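Local coordinates for protein putative SnoaL-like polyketide cyclase (Shewanella putrefaciens, PDB 3GZB) that is of unproven function but, with its SnoaL-like fold of the NTF2 superfamily, may act as a polyketide cyclase, at residues H36-L41 and F65-L70. Sequence-based numbering, arbitrary orientation.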
ATOM      1  N   HIS A  36     -18.667   5.501 -10.006  1.00  9.44           N
ATOM      2  CA  HIS A  36     -18.571   6.515 -11.074  1.00 10.50           C
ATOM      3  C   HIS A  36     -19.453   7.721 -10.759  1.00 13.24           C
ATOM      4  O   HIS A  36     -20.032   8.343 -11.684  1.00 13.41           O
ATOM      5  CB  HIS A  36     -18.901   5.886 -12.454  1.00 10.42           C
ATOM      6  CG  HIS A  36     -18.113   4.664 -12.767  1.00 10.89           C
ATOM      7  ND1 HIS A  36     -18.654   3.402 -12.679  1.00  9.88           N
ATOM      8  CD2 HIS A  36     -16.828   4.496 -13.158  1.00 11.44           C
ATOM      9  CE1 HIS A  36     -17.745   2.514 -13.051  1.00 10.48           C
ATOM     10  NE2 HIS A  36     -16.608   3.155 -13.312  1.00 11.98           N
ATOM     11  N   ASP A  37     -19.540   8.088  -9.474  1.00 11.95           N
ATOM     12  CA  ASP A  37     -20.307   9.261  -9.047  1.00 11.95           C
ATOM     13  C   ASP A  37     -19.406  10.485  -9.107  1.00 11.90           C
ATOM     14  O   ASP A  37     -18.880  10.945  -8.080  1.00 11.80           O
ATOM     15  CB  ASP A  37     -20.924   9.037  -7.676  1.00 11.58           C
ATOM     16  CG  ASP A  37     -21.713  10.239  -7.147  1.00 14.04           C
ATOM     17  OD1 ASP A  37     -21.890  11.241  -7.874  1.00 14.30           O
ATOM     18  OD2 ASP A  37     -22.101  10.135  -5.962  1.00 16.11           O
ATOM     19  N   TYR A  38     -19.197  10.997 -10.318  1.00 11.76           N
ATOM     20  CA  TYR A  38     -18.252  12.098 -10.534  1.00 11.73           C
ATOM     21  C   TYR A  38     -18.723  13.405  -9.922  1.00 12.89           C
ATOM     22  O   TYR A  38     -17.880  14.206  -9.536  1.00 12.94           O
ATOM     23  CB  TYR A  38     -17.943  12.301 -12.010  1.00 17.26           C
ATOM     24  CG  TYR A  38     -17.429  11.056 -12.659  1.00 16.82           C
ATOM     25  CD1 TYR A  38     -16.286  10.511 -12.277  1.00 15.37           C
ATOM     26  CD2 TYR A  38     -18.181  10.410 -13.632  1.00 19.87           C
ATOM     27  CE1 TYR A  38     -15.797   9.314 -12.876  1.00 22.28           C
ATOM     28  CE2 TYR A  38     -17.743   9.275 -14.221  1.00 19.43           C
ATOM     29  CZ  TYR A  38     -16.567   8.721 -13.854  1.00 12.92           C
ATOM     30  OH  TYR A  38     -16.143   7.546 -14.456  1.00 21.30           O
ATOM     31  N   LYS A  39     -20.026  13.617  -9.800  1.00 14.25           N
ATOM     32  CA  LYS A  39     -20.543  14.814  -9.119  1.00 14.44           C
ATOM     33  C   LYS A  39     -20.045  14.878  -7.679  1.00 13.56           C
ATOM     34  O   LYS A  39     -19.534  15.925  -7.213  1.00 14.10           O
ATOM     35  CB  LYS A  39     -22.090  14.857  -9.199  1.00 17.04           C
ATOM     36  CG  LYS A  39     -22.624  16.145  -8.622  1.00 27.78           C
ATOM     37  CD  LYS A  39     -24.160  16.205  -8.566  1.00 35.06           C
ATOM     38  CE  LYS A  39     -24.626  17.448  -7.782  1.00 38.00           C
ATOM     39  NZ  LYS A  39     -25.803  17.156  -6.893  1.00 48.05           N
ATOM     40  N   THR A  40     -20.091  13.750  -6.980  1.00 11.16           N
ATOM     41  CA  THR A  40     -19.569  13.692  -5.617  1.00 12.38           C
ATOM     42  C   THR A  40     -18.068  13.702  -5.635  1.00 12.01           C
ATOM     43  O   THR A  40     -17.429  14.372  -4.831  1.00 11.76           O
ATOM     44  CB  THR A  40     -20.069  12.438  -4.896  1.00 11.33           C
ATOM     45  OG1 THR A  40     -21.503  12.495  -4.782  1.00 16.36           O
ATOM     46  CG2 THR A  40     -19.436  12.287  -3.503  1.00 15.86           C
ATOM     47  N   LEU A  41     -17.478  12.920  -6.535  1.00 11.07           N
ATOM     48  CA  LEU A  41     -16.034  12.775  -6.544  1.00 11.57           C
ATOM     49  C   LEU A  41     -15.317  14.103  -6.719  1.00 10.21           C
ATOM     50  O   LEU A  41     -14.323  14.377  -6.018  1.00 11.65           O
ATOM     51  CB  LEU A  41     -15.564  11.787  -7.613  1.00 10.95           C
ATOM     52  CG  LEU A  41     -14.175  11.179  -7.366  1.00 13.60           C
ATOM     53  CD1 LEU A  41     -14.206  10.222  -6.187  1.00 10.82           C
ATOM     54  CD2 LEU A  41     -13.597  10.448  -8.606  1.00 14.27           C
ATOM     55  N   PHE A  65      -8.476  17.618 -14.471  1.00  7.03           N
ATOM     56  CA  PHE A  65      -7.735  16.656 -15.285  1.00  6.58           C
ATOM     57  C   PHE A  65      -7.959  15.221 -14.770  1.00  8.76           C
ATOM     58  O   PHE A  65      -8.033  14.285 -15.583  1.00  7.67           O
ATOM     59  CB  PHE A  65      -6.247  16.993 -15.185  1.00  8.08           C
ATOM     60  CG  PHE A  65      -5.806  18.270 -15.874  1.00  7.54           C
ATOM     61  CD1 PHE A  65      -6.652  19.130 -16.531  1.00  7.88           C
ATOM     62  CD2 PHE A  65      -4.483  18.643 -15.804  1.00  8.07           C
ATOM     63  CE1 PHE A  65      -6.199  20.304 -17.152  1.00  7.15           C
ATOM     64  CE2 PHE A  65      -4.027  19.817 -16.402  1.00  8.13           C
ATOM     65  CZ  PHE A  65      -4.883  20.646 -17.071  1.00  7.77           C
ATOM     66  N   ILE A  66      -8.055  15.060 -13.462  1.00  8.15           N
ATOM     67  CA  ILE A  66      -8.287  13.739 -12.876  1.00  7.26           C
ATOM     68  C   ILE A  66      -9.676  13.233 -13.314  1.00  8.62           C
ATOM     69  O   ILE A  66      -9.805  12.113 -13.793  1.00  8.67           O
ATOM     70  CB  ILE A  66      -8.157  13.749 -11.345  1.00  7.20           C
ATOM     71  CG1 ILE A  66      -6.769  14.161 -10.926  1.00  8.22           C
ATOM     72  CG2 ILE A  66      -8.607  12.397 -10.750  1.00  9.56           C
ATOM     73  CD1 ILE A  66      -6.658  14.523  -9.420  1.00  9.58           C
ATOM     74  N   ILE A  67     -10.699  14.081 -13.165  1.00  6.91           N
ATOM     75  CA  ILE A  67     -12.068  13.661 -13.506  1.00  7.44           C
ATOM     76  C   ILE A  67     -12.172  13.295 -14.980  1.00  8.24           C
ATOM     77  O   ILE A  67     -12.813  12.314 -15.366  1.00  9.39           O
ATOM     78  CB  ILE A  67     -13.121  14.709 -13.096  1.00  9.42           C
ATOM     79  CG1 ILE A  67     -13.187  14.838 -11.560  1.00 11.66           C
ATOM     80  CG2 ILE A  67     -14.537  14.396 -13.698  1.00 10.84           C
ATOM     81  CD1 ILE A  67     -13.920  13.706 -10.831  1.00 12.84           C
ATOM     82  N   ASP A  68     -11.572  14.109 -15.857  1.00  7.88           N
ATOM     83  CA  ASP A  68     -11.639  13.752 -17.275  1.00  8.55           C
ATOM     84  C   ASP A  68     -10.968  12.412 -17.582  1.00  7.86           C
ATOM     85  O   ASP A  68     -11.522  11.622 -18.339  1.00  8.53           O
ATOM     86  CB  ASP A  68     -11.032  14.860 -18.159  1.00  7.84           C
ATOM     87  CG  ASP A  68     -11.370  14.685 -19.597  1.00 10.75           C
ATOM     88  OD1 ASP A  68     -12.529  15.001 -19.945  1.00 13.49           O
ATOM     89  OD2 ASP A  68     -10.517  14.255 -20.400  1.00 12.43           O
ATOM     90  N   PHE A  69      -9.797  12.172 -17.020  1.00  8.38           N
ATOM     91  CA  PHE A  69      -9.105  10.900 -17.172  1.00  8.26           C
ATOM     92  C   PHE A  69      -9.967   9.730 -16.673  1.00  9.08           C
ATOM     93  O   PHE A  69     -10.092   8.712 -17.375  1.00  8.85           O
ATOM     94  CB  PHE A  69      -7.719  10.980 -16.495  1.00  9.15           C
ATOM     95  CG  PHE A  69      -7.289   9.721 -15.792  1.00 10.44           C
ATOM     96  CD1 PHE A  69      -6.853   8.635 -16.485  1.00 13.24           C
ATOM     97  CD2 PHE A  69      -7.321   9.668 -14.429  1.00 14.17           C
ATOM     98  CE1 PHE A  69      -6.466   7.479 -15.807  1.00 16.70           C
ATOM     99  CE2 PHE A  69      -6.955   8.498 -13.738  1.00 14.56           C
ATOM    100  CZ  PHE A  69      -6.529   7.428 -14.436  1.00 16.86           C
ATOM    101  N   LEU A  70     -10.565   9.887 -15.505  1.00  9.26           N
ATOM    102  CA  LEU A  70     -11.409   8.805 -14.911  1.00  8.11           C
ATOM    103  C   LEU A  70     -12.615   8.534 -15.788  1.00  9.46           C
ATOM    104  O   LEU A  70     -12.911   7.363 -16.081  1.00  9.72           O
ATOM    105  CB  LEU A  70     -11.852   9.183 -13.515  1.00  8.69           C
ATOM    106  CG  LEU A  70     -10.767   9.239 -12.481  1.00 10.56           C
ATOM    107  CD1 LEU A  70     -11.344   9.815 -11.140  1.00 10.00           C
ATOM    108  CD2 LEU A  70     -10.163   7.821 -12.269  1.00 11.55           C
TER
HETATM  109  O   HOH W   1     -14.128   6.595 -13.365  1.00 19.04           O
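I67 of the helix 63-73 reaches Y38, the first residue of the short helix 38-42, and L41 near its end, one methyl serving two partners. With CG1 beside the backbone N (chi1 -66°), its CD1 is brought to the Y38 ring, which it meets obliquely, 4.2 Å from Y38 CD1. The same I67 CD1 lies 4.0 Å from L41 CD2, the two side chains running alongside each other and pointing opposite ways. One turn on, L70 meets the same two residues. Its CB sits 4.0 Å from Y38 CE1, while its CD1 presses on L41 CD2 at 3.4 Å, closer than two methyls normally settle, the leucine branches set roughly perpendicular. At the solvent-bridged margin, Y38 OH is 2.5 Å from a water in the plane of the tyrosine ring, and that water donates weakly to L70 O at 3.1 Å. D37 caps the helix that begins with Y38, OD1 taking T40 N from above the carboxylate plane and OD2 taking T40 OG1; H36 O lies above one face of the Y38 ring, toward its rim. L33 of helix 21-34 touches both leucines, and Y45 packs on I67 and L70. Such apolar packing between short helices flanking a curved sheet fits the alpha+beta cone of NTF2-like proteins, joining helix 38-42, which precedes the first hairpin of the sheet, to helix 63-73, which follows it.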